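Local structure of shikimate kinase (Bacteroides thetaiotaomicron, 3VAA) at residues 112-115 / 116-120. The protein probably catalyses the magnesium-dependent transfer of phosphate from ATP to the 3-hydroxyl group of shikimate, a step in the biosynthesis of chorismate. Residues are numbered along the deposited sequence; the frame is centred on the assembly and turned at random.
Sequences MEFM and NRTGK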
# COMPACT_ATOMS: atom_id res chain seq x y z
N MET A 112 5.91 -8.44 6.66
CA MET A 112 6.45 -8.55 5.30
C MET A 112 6.79 -9.99 4.99
O MET A 112 6.45 -10.50 3.93
CB MET A 112 7.66 -7.64 5.08
CG MET A 112 8.18 -7.65 3.61
SD MET A 112 6.94 -7.18 2.37
CE MET A 112 6.36 -5.92 3.31
N GLU A 113 7.44 -10.67 5.94
CA GLU A 113 7.82 -12.05 5.76
C GLU A 113 6.56 -12.90 5.59
O GLU A 113 6.51 -13.83 4.76
CB GLU A 113 8.66 -12.49 6.96
CG GLU A 113 9.06 -13.93 7.01
CD GLU A 113 9.73 -14.27 8.33
OE1 GLU A 113 10.95 -14.03 8.47
OE2 GLU A 113 9.04 -14.78 9.24
N PHE A 114 5.51 -12.57 6.35
CA PHE A 114 4.25 -13.28 6.29
C PHE A 114 3.55 -13.11 4.95
O PHE A 114 3.11 -14.09 4.32
CB PHE A 114 3.37 -12.88 7.47
CG PHE A 114 2.00 -13.47 7.42
CD1 PHE A 114 1.78 -14.79 7.77
CD2 PHE A 114 0.92 -12.69 7.06
CE1 PHE A 114 0.50 -15.34 7.72
CE2 PHE A 114 -0.37 -13.21 7.01
CZ PHE A 114 -0.58 -14.54 7.35
N MET A 115 3.50 -11.87 4.47
CA MET A 115 2.94 -11.61 3.16
C MET A 115 3.76 -12.36 2.08
O MET A 115 3.17 -12.98 1.19
CB MET A 115 2.92 -10.11 2.88
CG MET A 115 1.81 -9.39 3.62
SD MET A 115 1.63 -7.66 3.17
CE MET A 115 2.93 -6.88 4.09
N ASN A 116 5.09 -12.33 2.18
CA ASN A 116 5.91 -13.05 1.20
C ASN A 116 5.57 -14.55 1.14
O ASN A 116 5.51 -15.13 0.06
CB ASN A 116 7.42 -12.83 1.47
CG ASN A 116 7.95 -11.53 0.85
OD1 ASN A 116 7.48 -11.09 -0.19
ND2 ASN A 116 9.00 -10.98 1.46
N ARG A 117 5.34 -15.17 2.30
CA ARG A 117 5.02 -16.60 2.37
C ARG A 117 3.62 -16.96 1.90
O ARG A 117 3.39 -18.07 1.42
CB ARG A 117 5.13 -17.13 3.80
CG ARG A 117 6.50 -17.08 4.42
CD ARG A 117 6.57 -18.00 5.66
NE ARG A 117 5.53 -17.73 6.65
CZ ARG A 117 5.66 -16.89 7.68
NH1 ARG A 117 6.78 -16.20 7.87
NH2 ARG A 117 4.65 -16.72 8.52
N THR A 118 2.67 -16.04 2.04
CA THR A 118 1.26 -16.34 1.74
C THR A 118 0.72 -15.84 0.40
O THR A 118 -0.32 -16.31 -0.04
CB THR A 118 0.33 -15.86 2.85
OG1 THR A 118 0.44 -14.44 3.03
CG2 THR A 118 0.67 -16.57 4.17
N GLY A 119 1.42 -14.91 -0.26
CA GLY A 119 0.97 -14.41 -1.54
C GLY A 119 2.08 -13.70 -2.27
O GLY A 119 3.20 -13.64 -1.77
N LYS A 120 1.78 -13.21 -3.46
CA LYS A 120 2.75 -12.50 -4.29
C LYS A 120 2.74 -11.08 -3.77
O LYS A 120 1.74 -10.36 -3.91
CB LYS A 120 2.35 -12.52 -5.77
CG LYS A 120 2.41 -13.90 -6.44
CD LYS A 120 1.86 -13.84 -7.87
CE LYS A 120 2.00 -15.18 -8.63
NZ LYS A 120 3.41 -15.49 -8.98
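Glu113 and Arg117 form an i to i+4 salt bridge, OE2 to NH1 at 3.0 Å, on the surface of the last turns of helix 111-118, which leads into strand 120-125 of the parallel sheet in this P-loop kinase fold. The carboxylate and guanidinium planes stand 56° apart, the acid meeting the guanidinium at its edge. A bend late in the chain folds the arginine back along the helix, setting one guanidinium face over Phe114 CA and bringing NH2 to the ring edge, 3.5 Å from Phe114 CD1. Two bonds grip Phe114 O: Thr118 N and Thr118 OG1, each at 3.0 Å. With chi1 near 60°, the threonine hydroxyl reaches back to this carbonyl. Gly119 N closes the final turn on Met115 O at 3.0 Å, and Gly119 itself leaves helical geometry, turning the chain toward the strand. On another side of the helix, Asn116 lies against Met112 CG, but its amide is held by the backbone of Gln170 and Gln172, tying the helix to the segment before strand 173-176. Met112 and Met115 are buried, both packing on Thr121, and Met115 also on Phe29 and Thr31, whereas Phe114 stacks with His89. Thr118 CG2 lies over one face of the Phe114 ring in a CH-pi contact, 4.1 Å from the ring centroid and 24° off its normal.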